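Local structure of oxidase/hydroxylase (Streptomyces hygroscopicus subsp. hygroscopicus, 4XCB) at residues Thr8-Gln11 with Leu12-Asp16; Gly25-Gly28 with Ser29-Glu33. The protein binds a metal ion, 2-oxoglutarate and hygromycin B, and probably acts as a 2-oxoglutarate-dependent oxygenase in orthosomycin biosynthesis. All blocks are in the same frame, centred on the assembly; numbering follows the deposited sequence.

Contact 1. Residues Thr8-Gln11 with Leu12-Asp16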
ATOM      1  N   THR A   8     -13.959 -11.703  16.582  1.00 17.46           N
ATOM      2  CA  THR A   8     -14.807 -10.528  16.694  1.00 20.67           C
ATOM      3  C   THR A   8     -14.165  -9.337  15.997  1.00 17.54           C
ATOM      4  O   THR A   8     -12.999  -9.403  15.611  1.00 14.64           O
ATOM      5  CB  THR A   8     -15.064 -10.160  18.158  1.00 20.09           C
ATOM      6  OG1 THR A   8     -13.825  -9.788  18.778  1.00 18.93           O
ATOM      7  CG2 THR A   8     -15.675 -11.340  18.897  1.00 23.51           C
ATOM      8  N   ARG A   9     -14.932  -8.256  15.857  1.00 20.66           N
ATOM      9  CA  ARG A   9     -14.428  -7.001  15.302  1.00 21.18           C
ATOM     10  C   ARG A   9     -13.205  -6.534  16.085  1.00 17.08           C
ATOM     11  O   ARG A   9     -12.190  -6.123  15.506  1.00 16.07           O
ATOM     12  CB  ARG A   9     -15.516  -5.915  15.330  1.00 21.64           C
ATOM     13  CG  ARG A   9     -16.587  -6.041  14.258  1.00 29.31           C
ATOM     14  CD  ARG A   9     -15.995  -5.879  12.870  1.00 35.44           C
ATOM     15  NE  ARG A   9     -15.870  -7.157  12.173  1.00 39.56           N
ATOM     16  CZ  ARG A   9     -15.335  -7.301  10.963  1.00 35.06           C
ATOM     17  NH1 ARG A   9     -14.864  -6.244  10.317  1.00 34.17           N
ATOM     18  NH2 ARG A   9     -15.269  -8.502  10.403  1.00 39.83           N
ATOM     19  N   GLU A  10     -13.296  -6.628  17.407  1.00 15.45           N
ATOM     20  CA  GLU A  10     -12.212  -6.190  18.259  1.00 15.86           C
ATOM     21  C   GLU A  10     -10.982  -7.086  18.112  1.00 13.98           C
ATOM     22  O   GLU A  10      -9.858  -6.591  18.081  1.00 13.25           O
ATOM     23  CB  GLU A  10     -12.665  -6.159  19.715  1.00 17.15           C
ATOM     24  CG  GLU A  10     -11.646  -5.567  20.642  1.00 21.04           C
ATOM     25  CD  GLU A  10     -12.158  -5.461  22.060  1.00 26.36           C
ATOM     26  OE1 GLU A  10     -13.171  -4.758  22.276  1.00 24.78           O
ATOM     27  OE2 GLU A  10     -11.548  -6.088  22.949  1.00 28.64           O
ATOM     28  N   GLN A  11     -11.190  -8.398  18.018  1.00 13.21           N
ATOM     29  CA  GLN A  11     -10.080  -9.333  17.841  1.00 13.50           C
ATOM     30  C   GLN A  11      -9.362  -9.084  16.512  1.00 11.69           C
ATOM     31  O   GLN A  11      -8.130  -9.081  16.471  1.00 12.68           O
ATOM     32  CB  GLN A  11     -10.575 -10.780  17.916  1.00 13.11           C
ATOM     33  CG  GLN A  11     -10.844 -11.248  19.335  1.00 14.28           C
ATOM     34  CD  GLN A  11     -11.418 -12.664  19.395  1.00 16.91           C
ATOM     35  OE1 GLN A  11     -12.388 -12.980  18.703  1.00 16.74           O
ATOM     36  NE2 GLN A  11     -10.816 -13.519  20.223  1.00 17.10           N
ATOM     37  N   LEU A  12     -10.120  -8.876  15.438  1.00 11.42           N
ATOM     38  CA  LEU A  12      -9.513  -8.496  14.156  1.00 11.90           C
ATOM     39  C   LEU A  12      -8.748  -7.180  14.265  1.00 14.51           C
ATOM     40  O   LEU A  12      -7.656  -7.041  13.700  1.00 10.53           O
ATOM     41  CB  LEU A  12     -10.573  -8.390  13.057  1.00 13.59           C
ATOM     42  CG  LEU A  12     -11.208  -9.713  12.645  1.00 17.50           C
ATOM     43  CD1 LEU A  12     -12.462  -9.480  11.830  1.00 21.70           C
ATOM     44  CD2 LEU A  12     -10.196 -10.517  11.843  1.00 14.80           C
ATOM     45  N   TYR A  13      -9.323  -6.217  14.987  1.00 13.32           N
ATOM     46  CA  TYR A  13      -8.672  -4.916  15.129  1.00 12.88           C
ATOM     47  C   TYR A  13      -7.323  -5.088  15.793  1.00  9.58           C
ATOM     48  O   TYR A  13      -6.317  -4.537  15.335  1.00 11.72           O
ATOM     49  CB  TYR A  13      -9.519  -3.941  15.949  1.00 13.05           C
ATOM     50  CG  TYR A  13      -8.866  -2.579  16.103  1.00 10.87           C
ATOM     51  CD1 TYR A  13      -9.152  -1.547  15.209  1.00 12.47           C
ATOM     52  CD2 TYR A  13      -7.966  -2.323  17.128  1.00 12.78           C
ATOM     53  CE1 TYR A  13      -8.563  -0.295  15.357  1.00 12.21           C
ATOM     54  CE2 TYR A  13      -7.370  -1.092  17.270  1.00 12.90           C
ATOM     55  CZ  TYR A  13      -7.670  -0.085  16.380  1.00 11.84           C
ATOM     56  OH  TYR A  13      -7.061   1.136  16.553  1.00 11.92           O
ATOM     57  N   ILE A  14      -7.317  -5.847  16.882  1.00 11.48           N
ATOM     58  CA  ILE A  14      -6.103  -6.116  17.633  1.00 10.99           C
ATOM     59  C   ILE A  14      -5.087  -6.911  16.811  1.00 12.42           C
ATOM     60  O   ILE A  14      -3.904  -6.587  16.820  1.00 10.38           O
ATOM     61  CB  ILE A  14      -6.450  -6.845  18.944  1.00 12.93           C
ATOM     62  CG1 ILE A  14      -7.260  -5.889  19.823  1.00 14.47           C
ATOM     63  CG2 ILE A  14      -5.199  -7.317  19.664  1.00 12.41           C
ATOM     64  CD1 ILE A  14      -7.818  -6.520  21.071  1.00 15.40           C
ATOM     65  N   PHE A  15      -5.525  -7.947  16.090  1.00 11.53           N
ATOM     66  CA  PHE A  15      -4.561  -8.698  15.299  1.00 10.27           C
ATOM     67  C   PHE A  15      -3.934  -7.809  14.225  1.00 10.50           C
ATOM     68  O   PHE A  15      -2.731  -7.864  13.988  1.00 10.31           O
ATOM     69  CB  PHE A  15      -5.202  -9.927  14.653  1.00  8.70           C
ATOM     70  CG  PHE A  15      -4.225 -10.789  13.930  1.00  9.57           C
ATOM     71  CD1 PHE A  15      -3.497 -11.764  14.602  1.00 10.43           C
ATOM     72  CD2 PHE A  15      -3.994 -10.596  12.584  1.00 10.75           C
ATOM     73  CE1 PHE A  15      -2.583 -12.547  13.912  1.00 11.91           C
ATOM     74  CE2 PHE A  15      -3.081 -11.372  11.889  1.00 10.91           C
ATOM     75  CZ  PHE A  15      -2.384 -12.351  12.542  1.00 11.03           C
ATOM     76  N   ASP A  16      -4.757  -6.991  13.582  1.00 10.38           N
ATOM     77  CA  ASP A  16      -4.282  -6.110  12.535  1.00  8.54           C
ATOM     78  C   ASP A  16      -3.268  -5.130  13.104  1.00  9.64           C
ATOM     79  O   ASP A  16      -2.202  -4.912  12.535  1.00 11.60           O
ATOM     80  CB  ASP A  16      -5.448  -5.358  11.904  1.00 14.17           C
ATOM     81  CG  ASP A  16      -5.000  -4.247  10.979  1.00 13.15           C
ATOM     82  OD1 ASP A  16      -4.196  -4.499  10.057  1.00 11.97           O
ATOM     83  OD2 ASP A  16      -5.473  -3.100  11.160  1.00 15.14           O
TER
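A capping box opens helix 9-18, and the first turn it sets up is locked by L12 N, which donates to T8 O over 2.9 Å. T8 sits at the N-cap and trades bonds with Q11. Its OG1 accepts from Q11 N at 3.1 Å; in return T8 N donates to Q11 OE1 at 2.9 Å, nearly straight (167°), in the carbonyl plane and on a lone pair of OE1. Q11 manages this because its CG lies anti to the carbonyl carbon (chi1 -77°), which sets CG beside its own backbone N, and the extended chain then runs back to T8. Past the box the ordinary helical ladder takes over, with Y13, I14 and F15 bonding back to R9, E10 and Q11. On the flank, R9 bends twice along its chain to lay one face of its guanidinium against L12: L12 CD1 lies over that face, nearer NH2 than the central CZ, 3.3 Å from R9 NH2. F167 of the second subunit packs on both of these side chains. Elsewhere around the helix, E10 and I14 run side by side in the same direction, with CG of E10 4.0 Å from CD1 of I14. The ring of F15 packs on L21 and L202 of the sheet. Reciprocal bonding between N-cap and the third residue after it is the classic capping box of a helix N-terminus.

Contact 2. Residues Gly25-Gly28 with Ser29-Glu33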
ATOM      1  N   GLY A  25      -7.771 -19.551  26.964  1.00 19.91           N
ATOM      2  CA  GLY A  25      -8.529 -20.725  27.348  1.00 18.60           C
ATOM      3  C   GLY A  25      -9.143 -21.541  26.229  1.00 18.35           C
ATOM      4  O   GLY A  25     -10.217 -22.101  26.400  1.00 22.50           O
ATOM      5  N   VAL A  26      -8.473 -21.616  25.086  1.00 12.96           N
ATOM      6  CA  VAL A  26      -9.020 -22.354  23.955  1.00 14.97           C
ATOM      7  C   VAL A  26      -9.097 -23.847  24.253  1.00 17.30           C
ATOM      8  O   VAL A  26     -10.043 -24.543  23.857  1.00 19.25           O
ATOM      9  CB  VAL A  26      -8.173 -22.118  22.699  1.00 14.83           C
ATOM     10  CG1 VAL A  26      -8.712 -22.898  21.519  1.00 16.70           C
ATOM     11  CG2 VAL A  26      -8.157 -20.638  22.362  1.00 15.36           C
ATOM     12  N   PHE A  27      -8.103 -24.338  24.972  1.00 17.40           N
ATOM     13  CA  PHE A  27      -8.066 -25.754  25.292  1.00 16.19           C
ATOM     14  C   PHE A  27      -8.169 -25.953  26.786  1.00 19.67           C
ATOM     15  O   PHE A  27      -7.522 -25.248  27.558  1.00 19.62           O
ATOM     16  CB  PHE A  27      -6.794 -26.383  24.736  1.00 14.96           C
ATOM     17  CG  PHE A  27      -6.677 -26.251  23.254  1.00 15.23           C
ATOM     18  CD1 PHE A  27      -7.340 -27.131  22.405  1.00 16.32           C
ATOM     19  CD2 PHE A  27      -5.919 -25.240  22.694  1.00 15.39           C
ATOM     20  CE1 PHE A  27      -7.241 -27.003  21.043  1.00 15.41           C
ATOM     21  CE2 PHE A  27      -5.820 -25.106  21.330  1.00 14.51           C
ATOM     22  CZ  PHE A  27      -6.481 -25.992  20.498  1.00 17.61           C
ATOM     23  N   GLY A  28      -8.995 -26.912  27.190  1.00 22.53           N
ATOM     24  CA  GLY A  28      -9.238 -27.138  28.602  1.00 16.94           C
ATOM     25  C   GLY A  28      -8.083 -27.841  29.267  1.00 21.52           C
ATOM     26  O   GLY A  28      -7.213 -28.380  28.582  1.00 21.74           O
ATOM     27  N   SER A  29      -8.089 -27.851  30.600  1.00 21.06           N
ATOM     28  CA  SER A  29      -7.020 -28.472  31.380  1.00 19.02           C
ATOM     29  C   SER A  29      -6.835 -29.948  31.015  1.00 22.47           C
ATOM     30  O   SER A  29      -5.712 -30.436  30.930  1.00 25.64           O
ATOM     31  CB  SER A  29      -7.293 -28.309  32.885  1.00 21.98           C
ATOM     32  OG  SER A  29      -8.665 -28.499  33.185  1.00 26.84           O
ATOM     33  N   GLY A  30      -7.929 -30.652  30.767  1.00 22.32           N
ATOM     34  CA  GLY A  30      -7.845 -32.052  30.383  1.00 20.64           C
ATOM     35  C   GLY A  30      -7.186 -32.248  29.027  1.00 23.68           C
ATOM     36  O   GLY A  30      -6.406 -33.183  28.818  1.00 24.23           O
ATOM     37  N   GLU A  31      -7.507 -31.367  28.087  1.00 22.36           N
ATOM     38  CA  GLU A  31      -6.917 -31.462  26.760  1.00 21.97           C
ATOM     39  C   GLU A  31      -5.436 -31.147  26.814  1.00 20.81           C
ATOM     40  O   GLU A  31      -4.620 -31.820  26.188  1.00 18.60           O
ATOM     41  CB  GLU A  31      -7.602 -30.515  25.788  1.00 21.45           C
ATOM     42  CG  GLU A  31      -9.045 -30.820  25.522  1.00 23.45           C
ATOM     43  CD  GLU A  31      -9.607 -29.899  24.475  1.00 22.82           C
ATOM     44  OE1 GLU A  31     -10.086 -28.809  24.841  1.00 25.00           O
ATOM     45  OE2 GLU A  31      -9.540 -30.254  23.281  1.00 25.34           O
ATOM     46  N   VAL A  32      -5.105 -30.089  27.544  1.00 19.95           N
ATOM     47  CA  VAL A  32      -3.719 -29.731  27.784  1.00 20.19           C
ATOM     48  C   VAL A  32      -2.962 -30.913  28.382  1.00 21.32           C
ATOM     49  O   VAL A  32      -1.845 -31.225  27.962  1.00 19.94           O
ATOM     50  CB  VAL A  32      -3.620 -28.524  28.718  1.00 20.71           C
ATOM     51  CG1 VAL A  32      -2.221 -28.382  29.236  1.00 22.43           C
ATOM     52  CG2 VAL A  32      -4.072 -27.264  27.987  1.00 25.27           C
ATOM     53  N   GLU A  33      -3.587 -31.589  29.342  1.00 19.59           N
ATOM     54  CA  GLU A  33      -3.000 -32.796  29.913  1.00 22.79           C
ATOM     55  C   GLU A  33      -2.752 -33.872  28.853  1.00 19.63           C
ATOM     56  O   GLU A  33      -1.704 -34.519  28.860  1.00 19.88           O
ATOM     57  CB  GLU A  33      -3.890 -33.349  31.024  1.00 27.16           C
ATOM     58  CD  GLU A  33      -4.731 -33.098  33.383  1.00 30.69           C
ATOM     59  OE2 GLU A  33      -5.459 -32.286  33.988  1.00 32.67           O
TER
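F27 and E31 cross at about a right angle where the loop after strand 20-23 enters helix 29-40. The carboxylate comes to the edge of the ring, with E31 OE2 3.9 Å from F27 CD1 and near the ring plane; the two planes are turned 63° apart. With chi1 at -64° E31 CG stands beside its own backbone N, and the straight chain beyond it brings OE1 to the N-cap. E31 OE1 accepts from G28 N at 3.2 Å, on the anti side of the carboxylate and 30° out of its plane, while OE2 is held by a salt bridge to R73. Were E31 cut back to an alanine, G28 N would probably lose this acceptor and R73 this salt-bridge mate. On another side of the turn, V32 CG2 rests 3.4 Å from G28 O; its apolar partner is F27 CB, at a loose 4.3 Å from V32 CG2. G28 O itself takes the backbone bond from V32 N at 2.9 Å. F27 also packs on L74 of helix 72-82 and on V200. With a glycine at the N-cap offering no side chain to accept in return, the bond from E31 back to G28 N is the one half of a capping box formed at this helix N-terminus.

Contact 1 comes first along the chain and lies wholly on helix 9-18; strand 20-23 follows, and contact 2 then marks the entry into helix 29-40. Their centres are 24 Å apart, and their nearest atoms, about 8 Å apart, do not touch. What joins them is the six-stranded antiparallel sheet of the double-stranded beta helix: strand 20-23 is its outermost strand on one side within this chain, and its neighbour 200-204 receives F15 from contact 1 and V26 and F27 from contact 2. The side chain of F15 is about 13 Å from the bound nickel and 2-oxoglutarate, and that of V32 about 8 Å from that of Y144: both contacts are structural packing outside the first shell. Contact 1 also meets the second subunit; contact 2 touches no other chain.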